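PDB 5LG5: allantoin racemase from Pseudomonas fluorescens, which interconverts the (R) and (S) enantiomers of allantoin, probably by proton transfer, and belongs to the HyuE family of hydantoin racemases. Local coordinates for residues G83-L88 with R223-P228; F68-Q73 with N89-D94; F48-A53 with G77-E82; R2-N7 with M62-P67. One frame throughout, in Å; residues are numbered along the deposited sequence.

Contact 1: residues G83-L88 with R223-P228; sequences GLQELL and RTYATP
The carbonyl oxygen E86 O, against which P228 CD lies at 3.4 Å, is gripped by two donors. One is a water at 3.1 Å from E86 O; the same water accepts a bond from T227 OG1, 2.9 Å away, and so bridges the helix backbone to a loop side chain. The other is K221 NZ, which also bonds Q85 O, L88 O and Y225 O, tethering the C-terminal end of helix 81-87 to the loop that holds the type I beta turn R223-A226. No direct hydrogen bond joins 83-88 to 223-228, and the remaining evidence is of close packing. Y225 lays one ring face against Q85: Q85 CB stands 4.1 Å from the centroid of the Y225 ring, 26° off its normal, a CH-pi contact. Beyond CG the Q85 chain is extended (chi2 177°), which carries OE1 over the far part of the same face, 3.5 Å from Y225 CZ, while R81 NH1 bonds that oxygen. T224 CG2 lies over the rim of the opposite face. With an alanine here instead of Y225, a gap is likely to open beside Q85, leaving the glutamine chain without its aromatic floor. E86 CA points its hydrogen almost straight at Y225 O, 3.5 Å away, with 179° at the hydrogen. The E86 carboxylate belongs to the subunit interface, where OE2 meets N47 N and R118 NH2 of the second subunit. At the end of the helix L87 crosses the proline ring at about a right angle, with L87 CD2 4.0 Å from P228 CG.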
loop_
_atom_site.group_PDB
_atom_site.type_symbol
_atom_site.label_atom_id
_atom_site.label_comp_id
_atom_site.label_asym_id
_atom_site.label_seq_id
_atom_site.Cartn_x
_atom_site.Cartn_y
_atom_site.Cartn_z
ATOM N N GLY E 83 -19.117 -3.152 16.616
ATOM C CA GLY E 83 -20.063 -2.780 17.659
ATOM C C GLY E 83 -20.339 -3.942 18.588
ATOM O O GLY E 83 -20.318 -3.792 19.817
ATOM N N LEU E 84 -20.606 -5.108 18.001
ATOM C CA LEU E 84 -20.786 -6.328 18.797
ATOM C C LEU E 84 -19.566 -6.573 19.672
ATOM O O LEU E 84 -19.698 -6.927 20.844
ATOM C CB LEU E 84 -20.984 -7.552 17.900
ATOM C CG LEU E 84 -22.372 -8.165 17.637
ATOM C CD1 LEU E 84 -23.490 -7.447 18.381
ATOM C CD2 LEU E 84 -22.648 -8.257 16.142
ATOM N N GLN E 85 -18.380 -6.401 19.087
ATOM C CA GLN E 85 -17.130 -6.628 19.814
ATOM C C GLN E 85 -16.979 -5.736 21.044
ATOM O O GLN E 85 -16.386 -6.145 22.048
ATOM C CB GLN E 85 -15.917 -6.506 18.883
ATOM C CG GLN E 85 -15.751 -7.711 17.929
ATOM C CD GLN E 85 -14.599 -7.532 16.964
ATOM O OE1 GLN E 85 -14.590 -6.588 16.178
ATOM N NE2 GLN E 85 -13.609 -8.427 17.027
ATOM N N GLU E 86 -17.495 -4.516 20.972
ATOM C CA GLU E 86 -17.474 -3.627 22.140
ATOM C C GLU E 86 -18.496 -4.091 23.144
ATOM O O GLU E 86 -18.230 -4.140 24.339
ATOM C CB GLU E 86 -17.823 -2.206 21.740
ATOM C CG GLU E 86 -16.738 -1.483 21.004
ATOM C CD GLU E 86 -17.068 -0.027 20.825
ATOM O OE1 GLU E 86 -18.195 0.371 21.213
ATOM O OE2 GLU E 86 -16.219 0.702 20.265
ATOM N N LEU E 87 -19.688 -4.407 22.636
ATOM C CA LEU E 87 -20.811 -4.779 23.479
ATOM C C LEU E 87 -20.585 -6.096 24.210
ATOM O O LEU E 87 -21.035 -6.263 25.344
ATOM C CB LEU E 87 -22.078 -4.879 22.630
ATOM C CG LEU E 87 -22.566 -3.531 22.091
ATOM C CD1 LEU E 87 -23.663 -3.758 21.082
ATOM C CD2 LEU E 87 -23.061 -2.661 23.256
ATOM N N LEU E 88 -19.879 -7.026 23.568
ATOM C CA LEU E 88 -19.794 -8.389 24.088
ATOM C C LEU E 88 -18.434 -8.729 24.700
ATOM O O LEU E 88 -17.425 -8.136 24.338
ATOM C CB LEU E 88 -20.108 -9.369 22.962
ATOM C CG LEU E 88 -21.506 -9.244 22.368
ATOM C CD1 LEU E 88 -21.629 -10.108 21.116
ATOM C CD2 LEU E 88 -22.481 -9.709 23.434
ATOM N N ARG E 223 -8.640 -1.620 24.038
ATOM C CA ARG E 223 -8.645 -0.321 23.374
ATOM C C ARG E 223 -9.881 -0.126 22.523
ATOM O O ARG E 223 -10.910 0.346 23.014
ATOM C CB ARG E 223 -7.372 -0.131 22.529
ATOM C CG ARG E 223 -7.084 1.325 22.150
ATOM C CD ARG E 223 -6.064 1.402 21.033
ATOM N NE ARG E 223 -5.618 2.760 20.718
ATOM C CZ ARG E 223 -5.112 3.116 19.540
ATOM N NH1 ARG E 223 -5.016 2.227 18.563
ATOM N NH2 ARG E 223 -4.722 4.371 19.328
ATOM N N THR E 224 -9.764 -0.479 21.246
ATOM C CA THR E 224 -10.820 -0.249 20.276
ATOM C C THR E 224 -12.145 -0.869 20.701
ATOM O O THR E 224 -13.196 -0.232 20.576
ATOM C CB THR E 224 -10.434 -0.816 18.911
ATOM O OG1 THR E 224 -9.149 -0.308 18.540
ATOM C CG2 THR E 224 -11.463 -0.455 17.860
ATOM N N TYR E 225 -12.078 -2.077 21.262
ATOM C CA TYR E 225 -13.281 -2.841 21.590
ATOM C C TYR E 225 -13.585 -2.905 23.079
ATOM O O TYR E 225 -14.278 -3.803 23.553
ATOM C CB TYR E 225 -13.185 -4.239 20.985
ATOM C CG TYR E 225 -12.948 -4.149 19.504
ATOM C CD1 TYR E 225 -13.787 -3.387 18.698
ATOM C CD2 TYR E 225 -11.865 -4.768 18.921
ATOM C CE1 TYR E 225 -13.562 -3.274 17.354
ATOM C CE2 TYR E 225 -11.631 -4.661 17.566
ATOM C CZ TYR E 225 -12.481 -3.913 16.795
ATOM O OH TYR E 225 -12.262 -3.798 15.443
ATOM N N ALA E 226 -13.050 -1.943 23.814
ATOM C CA ALA E 226 -13.381 -1.788 25.221
ATOM C C ALA E 226 -14.894 -1.634 25.387
ATOM O O ALA E 226 -15.595 -1.215 24.459
ATOM C CB ALA E 226 -12.660 -0.579 25.805
ATOM N N THR E 227 -15.390 -1.979 26.571
ATOM C CA THR E 227 -16.797 -1.793 26.902
ATOM C C THR E 227 -17.215 -0.352 26.590
ATOM O O THR E 227 -16.443 0.578 26.842
ATOM C CB THR E 227 -17.017 -2.069 28.397
ATOM O OG1 THR E 227 -16.569 -3.398 28.701
ATOM C CG2 THR E 227 -18.483 -1.933 28.759
ATOM N N PRO E 228 -18.407 -0.156 25.989
ATOM C CA PRO E 228 -18.767 1.249 25.780
ATOM C C PRO E 228 -18.763 1.987 27.108
ATOM O O PRO E 228 -19.116 1.396 28.136
ATOM C CB PRO E 228 -20.184 1.171 25.199
ATOM C CG PRO E 228 -20.229 -0.194 24.513
ATOM C CD PRO E 228 -19.395 -1.086 25.401
HETATM O O HOH W 1 -18.195 -5.280 27.267
#

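Contact 2: residues F68-Q73 with N89-D94; sequences FDAVIQ and NVPVVD
V71 and Q73 are zipped to P91 and V93 by three backbone hydrogen bonds, the evidence for a parallel pairing in which strand directions differ by 18°. V71 N gives to P91 O at 2.8 Å, and V93 N to V71 O, also at 2.8 Å. The third runs from Q73 N to V93 O at 2.9 Å. CA-H...O contacts fill in between them, among them V92 CA to V71 O at 3.2 Å.

Apolar contacts close the start of the pair. V90 pushes its branch point at the backbone, CB lying 3.3 Å from D69 O. Its chi1 of -62° sets CG1 beside the backbone N and puts CG2 between that N and the carbonyl carbon, where V90 CG2 reaches F68 CE1 at 3.9 Å, the two side chains crossing at about a right angle. Trimming V90 to an alanine is likely to leave a gap beside F68 CE1 and give the phenyl ring more freedom to shift. A70 CB meets P91 CG at 3.9 Å.

The polar side chains at the other end touch without bonding: D94 OD2 sits 3.3 Å from Q73 CG, while Q73 NE2 bonds H79 O and D94 OD1 bonds T96 OG1, D94 being the N-cap of the next helix. L84 of helix 81-87 packs on Q73 and V92, whereas A205 of helix 201-214 covers I72 and V93 on the other face. This is the parallel pairing of a beta-alpha-beta crossover, strand 70-74, helix 81-87, strand 92-94, within an alpha/beta sheet of order 2-1-3-4.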
loop_
_atom_site.group_PDB
_atom_site.type_symbol
_atom_site.label_atom_id
_atom_site.label_comp_id
_atom_site.label_asym_id
_atom_site.label_seq_id
_atom_site.Cartn_x
_atom_site.Cartn_y
_atom_site.Cartn_z
ATOM N N PHE E 68 -24.575 -17.500 26.112
ATOM C CA PHE E 68 -23.935 -17.873 24.846
ATOM C C PHE E 68 -22.427 -17.610 24.906
ATOM O O PHE E 68 -21.957 -16.803 25.721
ATOM C CB PHE E 68 -24.589 -17.178 23.636
ATOM C CG PHE E 68 -24.637 -15.665 23.726
ATOM C CD1 PHE E 68 -23.650 -14.884 23.123
ATOM C CD2 PHE E 68 -25.683 -15.028 24.385
ATOM C CE1 PHE E 68 -23.697 -13.479 23.199
ATOM C CE2 PHE E 68 -25.745 -13.636 24.466
ATOM C CZ PHE E 68 -24.750 -12.853 23.863
ATOM N N ASP E 69 -21.670 -18.323 24.073
ATOM C CA ASP E 69 -20.218 -18.338 24.190
ATOM C C ASP E 69 -19.514 -17.640 23.047
ATOM O O ASP E 69 -18.326 -17.373 23.131
ATOM C CB ASP E 69 -19.704 -19.771 24.302
ATOM C CG ASP E 69 -20.361 -20.524 25.427
ATOM O OD1 ASP E 69 -19.881 -20.404 26.573
ATOM O OD2 ASP E 69 -21.386 -21.204 25.158
ATOM N N ALA E 70 -20.256 -17.378 21.978
ATOM C CA ALA E 70 -19.717 -16.739 20.798
ATOM C C ALA E 70 -20.879 -16.270 19.957
ATOM O O ALA E 70 -22.018 -16.719 20.147
ATOM C CB ALA E 70 -18.837 -17.715 20.006
ATOM N N VAL E 71 -20.599 -15.350 19.041
ATOM C CA VAL E 71 -21.617 -14.840 18.142
ATOM C C VAL E 71 -21.070 -14.800 16.733
ATOM O O VAL E 71 -19.934 -14.358 16.501
ATOM C CB VAL E 71 -22.101 -13.421 18.548
ATOM C CG1 VAL E 71 -23.047 -12.859 17.480
ATOM C CG2 VAL E 71 -22.786 -13.446 19.921
ATOM N N ILE E 72 -21.866 -15.291 15.790
ATOM C CA ILE E 72 -21.520 -15.210 14.376
ATOM C C ILE E 72 -22.459 -14.255 13.690
ATOM O O ILE E 72 -23.683 -14.410 13.797
ATOM C CB ILE E 72 -21.619 -16.561 13.656
ATOM C CG1 ILE E 72 -20.576 -17.552 14.176
ATOM C CG2 ILE E 72 -21.434 -16.359 12.155
ATOM C CD1 ILE E 72 -20.786 -18.977 13.627
ATOM N N GLN E 73 -21.903 -13.262 13.002
ATOM C CA GLN E 73 -22.720 -12.381 12.192
ATOM C C GLN E 73 -22.757 -12.913 10.765
ATOM O O GLN E 73 -21.739 -12.929 10.063
ATOM C CB GLN E 73 -22.225 -10.932 12.247
ATOM C CG GLN E 73 -23.016 -10.017 11.327
ATOM C CD GLN E 73 -22.876 -8.555 11.675
ATOM O OE1 GLN E 73 -22.895 -8.176 12.846
ATOM N NE2 GLN E 73 -22.742 -7.722 10.657
ATOM N N ASN E 89 -18.416 -9.701 25.610
ATOM C CA ASN E 89 -17.172 -10.283 26.107
ATOM C C ASN E 89 -17.023 -11.729 25.658
ATOM O O ASN E 89 -16.471 -12.559 26.377
ATOM C CB ASN E 89 -17.086 -10.200 27.638
ATOM C CG ASN E 89 -17.011 -8.779 28.142
ATOM O OD1 ASN E 89 -18.006 -8.054 28.160
ATOM N ND2 ASN E 89 -15.819 -8.369 28.562
ATOM N N VAL E 90 -17.573 -12.032 24.487
ATOM C CA VAL E 90 -17.377 -13.318 23.842
ATOM C C VAL E 90 -16.934 -13.076 22.407
ATOM O O VAL E 90 -17.164 -11.988 21.871
ATOM C CB VAL E 90 -18.661 -14.162 23.867
ATOM C CG1 VAL E 90 -19.057 -14.444 25.320
ATOM C CG2 VAL E 90 -19.775 -13.467 23.103
ATOM N N PRO E 91 -16.276 -14.069 21.793
ATOM C CA PRO E 91 -15.823 -13.853 20.418
ATOM C C PRO E 91 -16.966 -13.594 19.449
ATOM O O PRO E 91 -18.072 -14.147 19.565
ATOM C CB PRO E 91 -15.061 -15.155 20.070
ATOM C CG PRO E 91 -15.484 -16.149 21.092
ATOM C CD PRO E 91 -15.811 -15.358 22.337
ATOM N N VAL E 92 -16.695 -12.690 18.517
ATOM C CA VAL E 92 -17.626 -12.366 17.457
ATOM C C VAL E 92 -16.929 -12.665 16.130
ATOM O O VAL E 92 -15.793 -12.270 15.919
ATOM C CB VAL E 92 -18.028 -10.880 17.509
ATOM C CG1 VAL E 92 -19.037 -10.559 16.403
ATOM C CG2 VAL E 92 -18.590 -10.522 18.895
ATOM N N VAL E 93 -17.573 -13.419 15.256
ATOM C CA VAL E 93 -16.980 -13.643 13.951
ATOM C C VAL E 93 -17.966 -13.392 12.828
ATOM O O VAL E 93 -19.106 -13.861 12.850
ATOM C CB VAL E 93 -16.152 -14.984 13.833
ATOM C CG1 VAL E 93 -16.363 -15.906 15.020
ATOM C CG2 VAL E 93 -16.392 -15.676 12.497
ATOM N N ASP E 94 -17.539 -12.563 11.890
ATOM C CA ASP E 94 -18.371 -12.251 10.755
ATOM C C ASP E 94 -18.025 -13.226 9.651
ATOM O O ASP E 94 -16.843 -13.516 9.424
ATOM C CB ASP E 94 -18.146 -10.816 10.305
ATOM C CG ASP E 94 -19.182 -10.377 9.332
ATOM O OD1 ASP E 94 -19.125 -10.821 8.157
ATOM O OD2 ASP E 94 -20.096 -9.642 9.761
#

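Contact 3: residues F48-A53 with G77-E82; sequences FESYLA and GEHGRE
In S50 a chi1 of 175° swings OG away from the residue's own N and out of helix 47-63 toward the backbone of H79, while in both Y51 and H79 the first torsion sets the ring carbon CG opposite the carbonyl carbon and brings the two rings alongside; the second torsions turn them nearly parallel. The serine oxygen is the polar centre. H79 N donates to S50 OG at 2.9 Å, and the bond is fairly straight, 159° at the hydrogen. A water 2.8 Å from S50 OG donates to G77 O, so that one hydroxyl grips the 77-79 loop directly at H79 N and through water at G77 O. E78 CB closes in at 3.5 Å from the same S50 OG.

Beside this, Y51 and H79 form an offset stack with planes only 7° apart and centroids of the Y51 and H79 rings separated by 4.2 Å. The overlap is partial: H79 CD2 lies 3.5 Å from Y51 CE1 and toward the rim of the phenol. Y51 OH extends to E82 OE1 of the second subunit, a bond that anchors the far end of the ring, while the stack is likely to restrain its rotation.

The contact therefore pins helix 47-63 to the loop that leaves strand 70-74 and, after G80 as N-cap, starts helix 81-87; R126 of helix 120-129 also touches H79.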
loop_
_atom_site.group_PDB
_atom_site.type_symbol
_atom_site.label_atom_id
_atom_site.label_comp_id
_atom_site.label_asym_id
_atom_site.label_seq_id
_atom_site.Cartn_x
_atom_site.Cartn_y
_atom_site.Cartn_z
ATOM N N PHE E 48 -27.201 1.941 3.274
ATOM C CA PHE E 48 -28.266 2.260 4.215
ATOM C C PHE E 48 -28.734 0.983 4.902
ATOM O O PHE E 48 -28.810 0.914 6.131
ATOM C CB PHE E 48 -29.444 2.945 3.507
ATOM C CG PHE E 48 -30.744 2.855 4.269
ATOM C CD1 PHE E 48 -30.918 3.556 5.454
ATOM C CD2 PHE E 48 -31.782 2.049 3.807
ATOM C CE1 PHE E 48 -32.118 3.473 6.165
ATOM C CE2 PHE E 48 -32.981 1.956 4.505
ATOM C CZ PHE E 48 -33.149 2.672 5.693
ATOM N N GLU E 49 -29.029 -0.040 4.105
ATOM C CA GLU E 49 -29.502 -1.311 4.664
ATOM C C GLU E 49 -28.430 -1.963 5.545
ATOM O O GLU E 49 -28.748 -2.569 6.569
ATOM C CB GLU E 49 -29.967 -2.249 3.535
ATOM C CG GLU E 49 -31.176 -1.698 2.765
ATOM C CD GLU E 49 -31.430 -2.405 1.445
ATOM O OE1 GLU E 49 -30.702 -3.364 1.116
ATOM O OE2 GLU E 49 -32.361 -1.988 0.726
ATOM N N SER E 50 -27.162 -1.813 5.159
ATOM C CA SER E 50 -26.060 -2.388 5.936
ATOM C C SER E 50 -25.934 -1.722 7.304
ATOM O O SER E 50 -25.788 -2.399 8.330
ATOM C CB SER E 50 -24.736 -2.299 5.174
ATOM O OG SER E 50 -23.670 -2.761 5.994
ATOM N N TYR E 51 -25.991 -0.393 7.312
ATOM C CA TYR E 51 -25.955 0.355 8.570
ATOM C C TYR E 51 -27.170 0.028 9.424
ATOM O O TYR E 51 -27.086 -0.092 10.652
ATOM C CB TYR E 51 -25.887 1.854 8.291
ATOM C CG TYR E 51 -24.485 2.354 8.016
ATOM C CD1 TYR E 51 -23.453 2.114 8.916
ATOM C CD2 TYR E 51 -24.190 3.039 6.847
ATOM C CE1 TYR E 51 -22.167 2.571 8.673
ATOM C CE2 TYR E 51 -22.895 3.500 6.585
ATOM C CZ TYR E 51 -21.892 3.260 7.504
ATOM O OH TYR E 51 -20.614 3.712 7.260
ATOM N N LEU E 52 -28.309 -0.115 8.758
ATOM C CA LEU E 52 -29.520 -0.540 9.435
ATOM C C LEU E 52 -29.341 -1.925 10.020
ATOM O O LEU E 52 -29.704 -2.187 11.161
ATOM C CB LEU E 52 -30.687 -0.521 8.450
ATOM C CG LEU E 52 -32.044 -0.924 9.028
ATOM C CD1 LEU E 52 -32.349 -0.111 10.270
ATOM C CD2 LEU E 52 -33.115 -0.740 7.947
ATOM N N ALA E 53 -28.771 -2.830 9.240
ATOM C CA ALA E 53 -28.548 -4.169 9.756
ATOM C C ALA E 53 -27.572 -4.169 10.945
ATOM O O ALA E 53 -27.757 -4.922 11.903
ATOM C CB ALA E 53 -28.050 -5.082 8.640
ATOM N N GLY E 77 -20.279 -8.714 4.038
ATOM C CA GLY E 77 -19.887 -7.360 3.687
ATOM C C GLY E 77 -20.694 -6.280 4.387
ATOM O O GLY E 77 -20.713 -5.132 3.939
ATOM N N GLU E 78 -21.400 -6.649 5.453
ATOM C CA GLU E 78 -22.133 -5.663 6.254
ATOM C C GLU E 78 -21.357 -5.100 7.425
ATOM O O GLU E 78 -20.394 -5.689 7.907
ATOM C CB GLU E 78 -23.481 -6.198 6.758
ATOM C CG GLU E 78 -24.518 -6.321 5.688
ATOM C CD GLU E 78 -24.249 -7.459 4.739
ATOM O OE1 GLU E 78 -23.747 -8.503 5.214
ATOM O OE2 GLU E 78 -24.531 -7.302 3.522
ATOM N N HIS E 79 -21.828 -3.953 7.890
ATOM C CA HIS E 79 -21.254 -3.302 9.039
ATOM C C HIS E 79 -21.766 -3.955 10.305
ATOM O O HIS E 79 -22.723 -4.741 10.276
ATOM C CB HIS E 79 -21.655 -1.834 9.051
ATOM C CG HIS E 79 -20.995 -1.013 7.987
ATOM N ND1 HIS E 79 -19.652 -0.747 7.982
ATOM C CD2 HIS E 79 -21.518 -0.360 6.913
ATOM C CE1 HIS E 79 -19.355 0.022 6.940
ATOM N NE2 HIS E 79 -20.471 0.264 6.283
ATOM N N GLY E 80 -21.118 -3.621 11.420
ATOM C CA GLY E 80 -21.647 -3.923 12.732
ATOM C C GLY E 80 -20.785 -4.770 13.644
ATOM O O GLY E 80 -20.900 -4.656 14.866
ATOM N N ARG E 81 -19.910 -5.590 13.065
ATOM C CA ARG E 81 -19.075 -6.494 13.851
ATOM C C ARG E 81 -18.369 -5.783 15.009
ATOM O O ARG E 81 -18.381 -6.266 16.140
ATOM C CB ARG E 81 -18.025 -7.195 12.974
ATOM C CG ARG E 81 -16.852 -7.748 13.797
ATOM C CD ARG E 81 -15.781 -8.390 12.968
ATOM N NE ARG E 81 -15.167 -7.464 12.014
ATOM C CZ ARG E 81 -14.294 -6.507 12.317
ATOM N NH1 ARG E 81 -13.910 -6.297 13.570
ATOM N NH2 ARG E 81 -13.791 -5.751 11.352
ATOM N N GLU E 82 -17.773 -4.629 14.717
ATOM C CA GLU E 82 -16.997 -3.898 15.713
ATOM C C GLU E 82 -17.857 -3.474 16.892
ATOM O O GLU E 82 -17.387 -3.456 18.024
ATOM C CB GLU E 82 -16.342 -2.655 15.104
ATOM C CG GLU E 82 -15.441 -2.892 13.902
ATOM C CD GLU E 82 -16.157 -2.652 12.581
ATOM O OE1 GLU E 82 -17.381 -2.913 12.488
ATOM O OE2 GLU E 82 -15.500 -2.135 11.650
HETATM O O HOH W 2 -21.358 -2.200 4.442
#

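Contact 4: residues R2-N7 with M62-P67; sequences RILVVN and MAYDQP
Strand 2-7 runs extended past the irregular chain that follows helix 47-63, and the backbones keep well apart: R2 CA is 7.4 Å from P67 CA, and L4 CA is 9.2 Å from Y64 CA. Side chains on one side of the strand, those of R2 and L4, span the interval. R2 is stretched as far as CD and then bends at chi3 (-72°), which brings its guanidinium to the last residue of 62-67. There NH1 donates to P67 O at 2.7 Å with 163° at the hydrogen; the oxygen lies at the edge of the guanidinium, near its plane. The R2 chain passes Y64 on the way, CD approaching Y64 OH at 3.4 Å, with guanidinium and ring planes well inclined to each other. Y64 receives L4 over one face: L4 CD1 is 4.1 Å from the centroid of the Y64 ring and 22° off its normal, a CH-pi contact. L4 CD2 lies over the same face, 4.0 Å from Y64 CD2.

NH2 of the same arginine makes a salt bridge with E31. The chemistry thus grades from a greasy, buried leucine to a charged group at the partly exposed margin, where the positive charge of R2 is likely to be balanced by E31 while its other nitrogen holds the P67 carbonyl.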
loop_
_atom_site.group_PDB
_atom_site.type_symbol
_atom_site.label_atom_id
_atom_site.label_comp_id
_atom_site.label_asym_id
_atom_site.label_seq_id
_atom_site.Cartn_x
_atom_site.Cartn_y
_atom_site.Cartn_z
ATOM N N ARG E 2 -22.746 -22.543 23.306
ATOM C CA ARG E 2 -23.814 -21.993 22.482
ATOM C C ARG E 2 -23.318 -20.832 21.631
ATOM O O ARG E 2 -22.733 -19.871 22.143
ATOM C CB ARG E 2 -25.010 -21.546 23.334
ATOM C CG ARG E 2 -26.089 -20.854 22.499
ATOM C CD ARG E 2 -27.285 -20.419 23.339
ATOM N NE ARG E 2 -28.079 -21.568 23.767
ATOM C CZ ARG E 2 -28.266 -21.916 25.034
ATOM N NH1 ARG E 2 -27.718 -21.198 26.010
ATOM N NH2 ARG E 2 -28.995 -22.985 25.321
ATOM N N ILE E 3 -23.558 -20.933 20.326
ATOM C CA ILE E 3 -23.166 -19.890 19.393
ATOM C C ILE E 3 -24.399 -19.315 18.732
ATOM O O ILE E 3 -25.193 -20.061 18.150
ATOM C CB ILE E 3 -22.209 -20.437 18.298
ATOM C CG1 ILE E 3 -21.004 -21.144 18.938
ATOM C CG2 ILE E 3 -21.738 -19.339 17.374
ATOM C CD1 ILE E 3 -20.038 -21.723 17.918
ATOM N N LEU E 4 -24.587 -18.001 18.864
ATOM C CA LEU E 4 -25.634 -17.298 18.130
ATOM C C LEU E 4 -25.141 -17.067 16.719
ATOM O O LEU E 4 -24.000 -16.660 16.513
ATOM C CB LEU E 4 -26.011 -15.952 18.765
ATOM C CG LEU E 4 -26.824 -15.835 20.064
ATOM C CD1 LEU E 4 -26.823 -17.100 20.892
ATOM C CD2 LEU E 4 -26.395 -14.632 20.889
ATOM N N VAL E 5 -25.994 -17.396 15.757
ATOM C CA VAL E 5 -25.733 -17.145 14.363
ATOM C C VAL E 5 -26.809 -16.184 13.894
ATOM O O VAL E 5 -27.967 -16.563 13.770
ATOM C CB VAL E 5 -25.747 -18.456 13.583
ATOM C CG1 VAL E 5 -25.388 -18.220 12.123
ATOM C CG2 VAL E 5 -24.759 -19.421 14.227
ATOM N N VAL E 6 -26.432 -14.927 13.675
ATOM C CA VAL E 6 -27.416 -13.876 13.464
ATOM C C VAL E 6 -27.486 -13.452 12.010
ATOM O O VAL E 6 -26.498 -13.027 11.412
ATOM C CB VAL E 6 -27.118 -12.654 14.350
ATOM C CG1 VAL E 6 -28.283 -11.689 14.319
ATOM C CG2 VAL E 6 -26.859 -13.103 15.775
ATOM N N ASN E 7 -28.663 -13.616 11.429
ATOM C CA ASN E 7 -28.920 -13.155 10.079
ATOM C C ASN E 7 -28.821 -11.634 10.104
ATOM O O ASN E 7 -29.158 -11.006 11.116
ATOM C CB ASN E 7 -30.318 -13.612 9.676
ATOM C CG ASN E 7 -30.621 -13.409 8.200
ATOM O OD1 ASN E 7 -29.812 -12.876 7.435
ATOM N ND2 ASN E 7 -31.822 -13.818 7.802
ATOM N N MET E 62 -28.229 -8.203 21.924
ATOM C CA MET E 62 -28.390 -7.645 23.270
ATOM C C MET E 62 -29.721 -8.061 23.899
ATOM O O MET E 62 -29.822 -8.226 25.111
ATOM C CB MET E 62 -28.267 -6.117 23.247
ATOM C CG MET E 62 -26.855 -5.597 22.937
ATOM S SD MET E 62 -25.552 -6.309 23.967
ATOM C CE MET E 62 -24.919 -7.512 22.854
ATOM N N ALA E 63 -30.747 -8.193 23.072
ATOM C CA ALA E 63 -32.049 -8.686 23.529
ATOM C C ALA E 63 -32.070 -10.170 23.896
ATOM O O ALA E 63 -33.005 -10.626 24.548
ATOM C CB ALA E 63 -33.119 -8.392 22.485
ATOM N N TYR E 64 -31.069 -10.931 23.452
ATOM C CA TYR E 64 -31.005 -12.365 23.759
ATOM C C TYR E 64 -30.672 -12.588 25.233
ATOM O O TYR E 64 -29.593 -12.190 25.696
ATOM C CB TYR E 64 -29.997 -13.090 22.870
ATOM C CG TYR E 64 -30.067 -14.595 22.971
ATOM C CD1 TYR E 64 -31.066 -15.308 22.308
ATOM C CD2 TYR E 64 -29.162 -15.303 23.745
ATOM C CE1 TYR E 64 -31.134 -16.688 22.392
ATOM C CE2 TYR E 64 -29.225 -16.687 23.838
ATOM C CZ TYR E 64 -30.217 -17.368 23.157
ATOM O OH TYR E 64 -30.288 -18.734 23.240
ATOM N N ASP E 65 -31.571 -13.265 25.946
ATOM C CA ASP E 65 -31.475 -13.425 27.406
ATOM C C ASP E 65 -30.849 -14.711 27.959
ATOM O O ASP E 65 -30.614 -14.820 29.160
ATOM C CB ASP E 65 -32.845 -13.169 28.053
ATOM C CG ASP E 65 -33.218 -11.699 28.045
ATOM O OD1 ASP E 65 -34.428 -11.379 27.980
ATOM O OD2 ASP E 65 -32.292 -10.861 28.095
ATOM N N GLN E 66 -30.616 -15.694 27.104
ATOM C CA GLN E 66 -29.953 -16.916 27.544
ATOM C C GLN E 66 -28.440 -16.859 27.304
ATOM O O GLN E 66 -27.969 -16.062 26.489
ATOM C CB GLN E 66 -30.621 -18.153 26.919
ATOM C CG GLN E 66 -32.009 -18.426 27.527
ATOM C CD GLN E 66 -33.159 -18.348 26.528
ATOM O OE1 GLN E 66 -33.082 -18.897 25.425
ATOM N NE2 GLN E 66 -34.240 -17.674 26.922
ATOM N N PRO E 67 -27.671 -17.660 28.069
ATOM C CA PRO E 67 -26.207 -17.655 27.921
ATOM C C PRO E 67 -25.715 -18.055 26.529
ATOM O O PRO E 67 -26.391 -18.821 25.843
ATOM C CB PRO E 67 -25.739 -18.687 28.962
ATOM C CG PRO E 67 -26.887 -18.820 29.943
ATOM C CD PRO E 67 -28.129 -18.553 29.152
#

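In the fold
Contacts 2 and 4 meet in one parallel sheet, their centres 9 Å apart, where I72 N probably bonds L4 O at 2.6 Å. Contact 1 lies against contact 2 through the crossover helix, with L84 CB 3.9 Å from V92 CG1; L88, just past the helix, packs on V71, and M62 of contact 4 reaches the same leucine. Helix 81-87 also joins contacts 1 and 3: Y225 CE1 is 3.6 Å from E82 CB. Contacts 3 and 4 share helix 47-63 but do not touch, their nearest atoms being about 6 Å apart. Contact 3 lies just beyond the C-terminal end of strand 70-74, where alpha/beta enzymes commonly carry active-site loops, though its geometry alone identifies no catalytic residue.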